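PDB 6C30: GNAT family acetyltransferase from Mycobacterium smegmatis, which probably transfers an acetyl group from acetyl-coenzyme A to an amino group, such as a protein N-terminus, as a RimJ-type N-acetyltransferase of the GNAT family. Local coordinates for residues V22-V27 and I92-E97; G85-F90 and Q101-N106; F171-L176 and L191-T196. All coordinates share one frame; numbering follows the deposited sequence.

In the fold
All three contacts are antiparallel strand pairs of one mixed sheet. Contacts 1 and 2 share strand 88-94: its last residues meet strand 25-31 on one flank in contact 1, and its first residues meet strand 97-105 on the other in contact 2. Their centres are about 20 Å apart, yet they touch where I92 CD1 lies 3.4 Å from Q101 O. Contact 3 belongs to the C-terminal part of the sheet, its centre about 18 Å from that of contact 2 and about 27 Å from that of contact 1, on the opposite side of the chain's centre from contact 1. A glycerol and the second subunit lie at contact 1.

Contact 1 (V22-V27 and I92-E97); sequences VPAGVV and IELDGE
V26 O is gripped twice: D95 N donates to it at 2.8 Å, nearly straight and in the carbonyl plane, and a water donates to it as well. That water also accepts from G96 N, so it ties the strand to the turn. D95 returns the bond through its side chain, OD1 taking V26 N at 2.9 Å. The amide arrives on the syn side, 34° out of the carboxylate plane. With CG beside the backbone N (chi1 -58°), the carboxylate reaches across to V26 and stands in for the main-chain acceptor of a regular ladder. OD1 also rests 3.5 Å from V26 CB. The other oxygen, OD2, forms a salt bridge with R35 of the second subunit, so D95 joins strand and dimer partner.

The strands are antiparallel, and D95 begins the bend of the type I' turn L94-E97, the tight turn of a two-residue beta hairpin; its backbone carbonyl is hydrogen-bonded to a glycerol, probably from the crystallisation liquor. Deeper in, V27 faces L94 as a non-hydrogen-bonded pair, and V27 CA sends a C-H to E93 O at 3.2 Å. L94 CD1 lies 3.5 Å from A24 O, which accepts a hydrogen bond from the same R35 of the second subunit. G25, at phi 143°, ends the type I turn V22-G25 and passes close by L94 CD1. Helix 130-143 packs on A24 and V27, while E93 is salt-bridged to R30.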
loop_
_atom_site.group_PDB
_atom_site.type_symbol
_atom_site.label_atom_id
_atom_site.label_comp_id
_atom_site.label_asym_id
_atom_site.label_seq_id
_atom_site.Cartn_x
_atom_site.Cartn_y
_atom_site.Cartn_z
ATOM N N VAL A 22 2.124 10.282 -9.253
ATOM C CA VAL A 22 3.103 11.261 -9.720
ATOM C C VAL A 22 3.730 10.689 -10.996
ATOM O O VAL A 22 3.416 9.562 -11.362
ATOM C CB VAL A 22 4.160 11.557 -8.630
ATOM C CG1 VAL A 22 3.518 12.262 -7.443
ATOM C CG2 VAL A 22 4.865 10.280 -8.209
ATOM N N PRO A 23 4.585 11.462 -11.698
ATOM C CA PRO A 23 5.129 10.927 -12.956
ATOM C C PRO A 23 5.754 9.529 -12.858
ATOM O O PRO A 23 5.606 8.736 -13.782
ATOM C CB PRO A 23 6.183 11.968 -13.331
ATOM C CG PRO A 23 5.575 13.244 -12.862
ATOM C CD PRO A 23 4.871 12.905 -11.564
ATOM N N ALA A 24 6.407 9.213 -11.749
ATOM C CA ALA A 24 7.068 7.918 -11.623
ATOM C C ALA A 24 6.096 6.740 -11.459
ATOM O O ALA A 24 6.438 5.600 -11.771
ATOM C CB ALA A 24 8.050 7.948 -10.444
ATOM N N GLY A 25 4.897 7.025 -10.958
ATOM C CA GLY A 25 3.917 5.984 -10.697
ATOM C C GLY A 25 3.142 6.278 -9.432
ATOM O O GLY A 25 2.966 7.432 -9.051
ATOM N N VAL A 26 2.649 5.226 -8.790
ATOM C CA VAL A 26 1.956 5.398 -7.523
ATOM C C VAL A 26 2.979 5.369 -6.388
ATOM O O VAL A 26 3.731 4.398 -6.243
ATOM C CB VAL A 26 0.887 4.303 -7.305
ATOM C CG1 VAL A 26 0.193 4.491 -5.960
ATOM C CG2 VAL A 26 -0.140 4.338 -8.449
ATOM N N VAL A 27 3.036 6.441 -5.606
ATOM C CA VAL A 27 3.974 6.502 -4.488
ATOM C C VAL A 27 3.240 6.656 -3.166
ATOM O O VAL A 27 2.194 7.292 -3.090
ATOM C CB VAL A 27 4.980 7.660 -4.640
ATOM C CG1 VAL A 27 5.875 7.437 -5.855
ATOM C CG2 VAL A 27 4.259 8.999 -4.701
ATOM N N ILE A 92 9.459 4.038 1.453
ATOM C CA ILE A 92 8.903 4.627 0.237
ATOM C C ILE A 92 8.521 3.500 -0.703
ATOM O O ILE A 92 9.362 2.668 -1.060
ATOM C CB ILE A 92 9.906 5.564 -0.468
ATOM C CG1 ILE A 92 10.456 6.619 0.493
ATOM C CG2 ILE A 92 9.250 6.200 -1.710
ATOM C CD1 ILE A 92 11.662 7.369 -0.063
ATOM N N GLU A 93 7.243 3.462 -1.078
ATOM C CA GLU A 93 6.755 2.491 -2.060
ATOM C C GLU A 93 6.538 3.144 -3.417
ATOM O O GLU A 93 6.009 4.253 -3.500
ATOM C CB GLU A 93 5.431 1.859 -1.616
ATOM C CG GLU A 93 5.570 0.929 -0.418
ATOM C CD GLU A 93 4.304 0.148 -0.131
ATOM O OE1 GLU A 93 3.230 0.495 -0.682
ATOM O OE2 GLU A 93 4.379 -0.818 0.651
ATOM N N LEU A 94 6.962 2.445 -4.463
ATOM C CA LEU A 94 6.573 2.759 -5.832
ATOM C C LEU A 94 5.787 1.566 -6.352
ATOM O O LEU A 94 6.315 0.456 -6.423
ATOM C CB LEU A 94 7.791 3.025 -6.711
ATOM C CG LEU A 94 7.463 3.252 -8.188
ATOM C CD1 LEU A 94 6.729 4.570 -8.392
ATOM C CD2 LEU A 94 8.742 3.187 -9.008
ATOM N N ASP A 95 4.520 1.801 -6.689
ATOM C CA ASP A 95 3.627 0.731 -7.155
ATOM C C ASP A 95 3.700 -0.471 -6.200
ATOM O O ASP A 95 3.766 -1.633 -6.606
ATOM C CB ASP A 95 3.962 0.335 -8.602
ATOM C CG ASP A 95 3.856 1.518 -9.566
ATOM O OD1 ASP A 95 2.958 2.359 -9.371
ATOM O OD2 ASP A 95 4.691 1.606 -10.500
ATOM N N GLY A 96 3.690 -0.150 -4.911
ATOM C CA GLY A 96 3.662 -1.152 -3.859
ATOM C C GLY A 96 5.007 -1.754 -3.471
ATOM O O GLY A 96 5.064 -2.526 -2.510
ATOM N N GLU A 97 6.070 -1.427 -4.205
ATOM C CA GLU A 97 7.384 -2.019 -3.966
ATOM C C GLU A 97 8.280 -1.108 -3.151
ATOM O O GLU A 97 8.345 0.087 -3.395
ATOM C CB GLU A 97 8.076 -2.341 -5.295
ATOM C CG GLU A 97 7.357 -3.392 -6.121
ATOM C CD GLU A 97 8.120 -3.779 -7.377
ATOM O OE1 GLU A 97 8.983 -2.991 -7.830
ATOM O OE2 GLU A 97 7.868 -4.889 -7.895
HETATM O O HOH W 1 3.075 2.522 -4.091
#

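Contact 2 (G85-F90 and Q101-N106); sequences GRMLPF and QLTIGN
L88 and I104 meet flank to flank, CB to CB at 4.0 Å, their side chains slanting across each other on the face they share with F90 and L102. L88 CD1 also leans on I104 CB. Two backbone bonds frame this pair: L88 N gives to I104 O at 2.8 Å, and I104 N gives back to L88 O. F90 and L102 form the next hydrogen-bonded pair. Here the phenyl ring turns an edge to L102 O, which lies near the ring plane, while F90 CB comes to 3.2 Å from the same oxygen. With CG set beside the backbone N (chi1 -64°), the ring stands off the sheet and touches L102 CD1 only loosely through CD2.

P89 and T103 occupy the other face as a non-hydrogen-bonded pair. M87 bends at its last torsion (chi3 79°), which swings CE over to T103 CG2 at 3.6 Å. The threonine hydroxyl faces a water, 2.8 Å from T103 OG1, that donates to F90 O and accepts from Q101 NE2. Q101 OE1 is held by W120, so both ends of that amide are engaged.

These strands are the arms of the hairpin 88-94/97-105. Helix 130-143 packs over L88, L102 and I104, W13 meets the F90 ring edge-to-face, helix 71-83 covers M87 and P89 on the other face, and strand 114-121 continues the sheet beyond 101-105.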
loop_
_atom_site.group_PDB
_atom_site.type_symbol
_atom_site.label_atom_id
_atom_site.label_comp_id
_atom_site.label_asym_id
_atom_site.label_seq_id
_atom_site.Cartn_x
_atom_site.Cartn_y
_atom_site.Cartn_z
ATOM N N GLY A 85 7.833 7.645 20.367
ATOM C CA GLY A 85 7.515 8.919 19.750
ATOM C C GLY A 85 8.711 9.736 19.310
ATOM O O GLY A 85 8.581 10.938 19.070
ATOM N N ARG A 86 9.868 9.093 19.176
ATOM C CA ARG A 86 11.087 9.796 18.806
ATOM C C ARG A 86 11.441 9.707 17.323
ATOM O O ARG A 86 12.262 10.485 16.841
ATOM C CB ARG A 86 12.259 9.274 19.633
ATOM C CG ARG A 86 12.094 9.590 21.110
ATOM C CD ARG A 86 13.387 9.369 21.885
ATOM N NE ARG A 86 13.698 7.955 22.075
ATOM C CZ ARG A 86 13.442 7.278 23.192
ATOM N NH1 ARG A 86 12.870 7.883 24.222
ATOM N NH2 ARG A 86 13.762 5.995 23.276
ATOM N N MET A 87 10.838 8.746 16.621
ATOM C CA MET A 87 11.080 8.552 15.193
ATOM C C MET A 87 9.805 8.126 14.502
ATOM O O MET A 87 8.895 7.590 15.137
ATOM C CB MET A 87 12.153 7.491 14.952
ATOM C CG MET A 87 13.523 7.805 15.532
ATOM S SD MET A 87 14.785 6.575 15.103
ATOM C CE MET A 87 15.167 7.075 13.432
ATOM N N LEU A 88 9.744 8.365 13.191
ATOM C CA LEU A 88 8.726 7.745 12.335
ATOM C C LEU A 88 9.456 7.158 11.130
ATOM O O LEU A 88 9.813 7.871 10.184
ATOM C CB LEU A 88 7.642 8.733 11.877
ATOM C CG LEU A 88 6.695 9.287 12.954
ATOM C CD1 LEU A 88 7.284 10.477 13.705
ATOM C CD2 LEU A 88 5.360 9.668 12.322
ATOM N N PRO A 89 9.703 5.849 11.169
ATOM C CA PRO A 89 10.479 5.188 10.115
ATOM C C PRO A 89 9.595 4.612 9.005
ATOM O O PRO A 89 8.990 3.552 9.170
ATOM C CB PRO A 89 11.218 4.082 10.873
ATOM C CG PRO A 89 10.267 3.721 12.002
ATOM C CD PRO A 89 9.581 5.019 12.385
ATOM N N PHE A 90 9.521 5.317 7.881
ATOM C CA PHE A 90 8.730 4.863 6.747
ATOM C C PHE A 90 9.561 4.238 5.639
ATOM O O PHE A 90 10.758 4.517 5.472
ATOM C CB PHE A 90 7.944 6.024 6.123
ATOM C CG PHE A 90 6.919 6.649 7.023
ATOM C CD1 PHE A 90 5.671 6.058 7.180
ATOM C CD2 PHE A 90 7.173 7.863 7.659
ATOM C CE1 PHE A 90 4.704 6.652 7.986
ATOM C CE2 PHE A 90 6.212 8.461 8.473
ATOM C CZ PHE A 90 4.979 7.850 8.637
ATOM N N GLN A 101 13.647 4.620 1.760
ATOM C CA GLN A 101 13.129 4.963 3.080
ATOM C C GLN A 101 12.979 6.454 3.239
ATOM O O GLN A 101 13.704 7.234 2.613
ATOM C CB GLN A 101 14.044 4.430 4.185
ATOM C CG GLN A 101 13.935 2.930 4.410
ATOM C CD GLN A 101 15.017 2.421 5.335
ATOM O OE1 GLN A 101 16.085 1.992 4.892
ATOM N NE2 GLN A 101 14.767 2.516 6.647
ATOM N N LEU A 102 12.030 6.826 4.094
ATOM C CA LEU A 102 11.773 8.196 4.503
ATOM C C LEU A 102 11.675 8.142 6.025
ATOM O O LEU A 102 10.740 7.550 6.566
ATOM C CB LEU A 102 10.481 8.722 3.859
ATOM C CG LEU A 102 10.053 10.191 3.981
ATOM C CD1 LEU A 102 9.650 10.552 5.414
ATOM C CD2 LEU A 102 11.136 11.119 3.448
ATOM N N THR A 103 12.650 8.732 6.705
ATOM C CA THR A 103 12.729 8.622 8.153
ATOM C C THR A 103 12.623 9.989 8.822
ATOM O O THR A 103 13.361 10.916 8.474
ATOM C CB THR A 103 14.047 7.956 8.576
ATOM O OG1 THR A 103 14.184 6.708 7.890
ATOM C CG2 THR A 103 14.081 7.705 10.083
ATOM N N ILE A 104 11.696 10.106 9.770
ATOM C CA ILE A 104 11.621 11.270 10.650
ATOM C C ILE A 104 12.305 10.913 11.966
ATOM O O ILE A 104 12.012 9.862 12.536
ATOM C CB ILE A 104 10.168 11.682 10.938
ATOM C CG1 ILE A 104 9.321 11.694 9.665
ATOM C CG2 ILE A 104 10.118 13.015 11.654
ATOM C CD1 ILE A 104 9.795 12.652 8.665
ATOM N N GLY A 105 13.223 11.753 12.434
ATOM C CA GLY A 105 13.939 11.450 13.663
ATOM C C GLY A 105 14.138 12.622 14.597
ATOM O O GLY A 105 13.850 13.776 14.246
ATOM N N ASN A 106 14.627 12.316 15.802
ATOM C CA ASN A 106 14.846 13.334 16.837
ATOM C C ASN A 106 13.580 14.169 17.059
ATOM O O ASN A 106 13.636 15.396 17.193
ATOM C CB ASN A 106 16.043 14.230 16.470
ATOM C CG ASN A 106 16.452 15.155 17.601
ATOM O OD1 ASN A 106 16.373 14.788 18.770
ATOM N ND2 ASN A 106 16.865 16.368 17.255
HETATM O O HOH W 2 12.660 4.343 7.606
#

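Contact 3 (F171-L176 and L191-T196); sequences FREEGL and LLVAIT
The F171 ring carries I195 CG2 over one face, 4.2 Å from its centroid and 28° off the normal, a CH-pi contact, and has A194 N in its plane at the edge. F171 CB meanwhile presses on V193 CG2 at 3.7 Å. The second flat group, the guanidinium of R172, has A194 O above one face, offset toward the rim, with E174 OE2 and T196 N at its edges. R172 NH1 reaches that carboxylate oxygen at 2.9 Å, a salt bridge lying in the guanidinium plane but meeting OE2 on the anti side. A bend at chi3 (-80°) turns the guanidinium over the backbone of the partner strand at A194, and NE is paired with E199, which should fix the group's rotation.

The other oxygen of E174, OE1, is salt-bridged to R150 and passes 3.4 Å from A194 CB, so the glutamate lies across the alanine. On the other face, E173 CG rests on V193 CG1 while its carboxylate pairs with R163. Farther along, L176 CD1 meets L191 CD2 at 3.9 Å.

The main chain pairs regularly at R172 and A194, then slips. L192 O accepts E174 N at 2.8 Å and, weakly, G175 N at 3.3 Å, while L192 N returns to G175 O. Two residues facing one is a classic beta bulge. It shifts the register of the antiparallel strands 172-180 and 186-196 by one residue in the C-terminal part of the GNAT sheet, where strand 150-155 flanks 186-196 on its other edge.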
loop_
_atom_site.group_PDB
_atom_site.type_symbol
_atom_site.label_atom_id
_atom_site.label_comp_id
_atom_site.label_asym_id
_atom_site.label_seq_id
_atom_site.Cartn_x
_atom_site.Cartn_y
_atom_site.Cartn_z
ATOM N N PHE A 171 12.714 23.492 1.238
ATOM C CA PHE A 171 13.662 23.680 2.339
ATOM C C PHE A 171 14.545 24.911 2.128
ATOM O O PHE A 171 15.018 25.160 1.012
ATOM C CB PHE A 171 14.537 22.431 2.514
ATOM C CG PHE A 171 13.830 21.297 3.198
ATOM C CD1 PHE A 171 13.775 21.241 4.581
ATOM C CD2 PHE A 171 13.216 20.296 2.459
ATOM C CE1 PHE A 171 13.110 20.199 5.224
ATOM C CE2 PHE A 171 12.556 19.253 3.090
ATOM C CZ PHE A 171 12.508 19.204 4.480
ATOM N N ARG A 172 14.760 25.663 3.212
ATOM C CA ARG A 172 15.652 26.824 3.240
ATOM C C ARG A 172 16.998 26.478 3.854
ATOM O O ARG A 172 17.035 25.831 4.891
ATOM C CB ARG A 172 15.055 27.958 4.074
ATOM C CG ARG A 172 13.715 28.487 3.627
ATOM C CD ARG A 172 13.145 29.433 4.699
ATOM N NE ARG A 172 12.527 28.700 5.801
ATOM C CZ ARG A 172 13.117 28.424 6.965
ATOM N NH1 ARG A 172 14.356 28.834 7.208
ATOM N NH2 ARG A 172 12.452 27.738 7.887
ATOM N N GLU A 173 18.096 26.948 3.279
ATOM C CA GLU A 173 19.390 26.834 3.968
ATOM C C GLU A 173 19.411 27.724 5.213
ATOM O O GLU A 173 19.110 28.924 5.127
ATOM C CB GLU A 173 20.544 27.223 3.043
ATOM C CG GLU A 173 20.794 26.228 1.921
ATOM C CD GLU A 173 22.003 26.590 1.082
ATOM O OE1 GLU A 173 22.718 27.550 1.442
ATOM O OE2 GLU A 173 22.230 25.922 0.055
ATOM N N GLU A 174 19.775 27.146 6.358
ATOM C CA GLU A 174 19.851 27.900 7.608
ATOM C C GLU A 174 21.266 28.020 8.141
ATOM O O GLU A 174 21.564 28.948 8.876
ATOM C CB GLU A 174 18.954 27.264 8.680
ATOM C CG GLU A 174 17.480 27.481 8.389
ATOM C CD GLU A 174 16.582 27.230 9.576
ATOM O OE1 GLU A 174 16.890 26.344 10.392
ATOM O OE2 GLU A 174 15.555 27.927 9.685
ATOM N N GLY A 175 22.146 27.094 7.788
ATOM C CA GLY A 175 23.496 27.177 8.305
ATOM C C GLY A 175 24.416 26.103 7.791
ATOM O O GLY A 175 24.002 25.237 7.024
ATOM N N LEU A 176 25.674 26.175 8.208
ATOM C CA LEU A 176 26.681 25.188 7.850
ATOM C C LEU A 176 27.246 24.607 9.132
ATOM O O LEU A 176 27.850 25.319 9.948
ATOM C CB LEU A 176 27.791 25.808 6.991
ATOM C CG LEU A 176 28.897 24.832 6.572
ATOM C CD1 LEU A 176 28.356 23.776 5.614
ATOM C CD2 LEU A 176 30.071 25.577 5.953
ATOM N N LEU A 191 25.391 21.096 5.463
ATOM C CA LEU A 191 24.411 22.174 5.486
ATOM C C LEU A 191 23.204 21.760 6.306
ATOM O O LEU A 191 22.822 20.588 6.306
ATOM C CB LEU A 191 23.970 22.538 4.068
ATOM C CG LEU A 191 25.034 23.224 3.212
ATOM C CD1 LEU A 191 24.710 23.030 1.751
ATOM C CD2 LEU A 191 25.141 24.704 3.554
ATOM N N LEU A 192 22.625 22.716 7.016
ATOM C CA LEU A 192 21.362 22.527 7.696
ATOM C C LEU A 192 20.297 23.266 6.908
ATOM O O LEU A 192 20.441 24.466 6.642
ATOM C CB LEU A 192 21.434 23.057 9.134
ATOM C CG LEU A 192 20.149 22.985 9.954
ATOM C CD1 LEU A 192 19.766 21.537 10.213
ATOM C CD2 LEU A 192 20.288 23.743 11.273
ATOM N N VAL A 193 19.241 22.559 6.529
ATOM C CA VAL A 193 18.123 23.185 5.830
ATOM C C VAL A 193 16.841 22.928 6.627
ATOM O O VAL A 193 16.784 21.987 7.418
ATOM C CB VAL A 193 17.983 22.676 4.369
ATOM C CG1 VAL A 193 19.283 22.870 3.596
ATOM C CG2 VAL A 193 17.545 21.211 4.332
ATOM N N ALA A 194 15.814 23.760 6.442
ATOM C CA ALA A 194 14.627 23.660 7.276
ATOM C C ALA A 194 13.404 24.279 6.624
ATOM O O ALA A 194 13.505 25.103 5.709
ATOM C CB ALA A 194 14.865 24.326 8.629
ATOM N N ILE A 195 12.246 23.876 7.116
ATOM C CA ILE A 195 10.989 24.496 6.726
ATOM C C ILE A 195 10.059 24.448 7.938
ATOM O O ILE A 195 10.128 23.509 8.736
ATOM C CB ILE A 195 10.382 23.785 5.480
ATOM C CG1 ILE A 195 9.168 24.556 4.950
ATOM C CG2 ILE A 195 10.029 22.313 5.770
ATOM C CD1 ILE A 195 8.591 23.983 3.656
ATOM N N THR A 196 9.224 25.472 8.116
ATOM C CA THR A 196 8.299 25.458 9.247
ATOM C C THR A 196 6.860 25.408 8.736
ATOM O O THR A 196 6.605 25.646 7.555
ATOM C CB THR A 196 8.502 26.673 10.202
ATOM O OG1 THR A 196 8.146 27.893 9.535
ATOM C CG2 THR A 196 9.945 26.756 10.688
#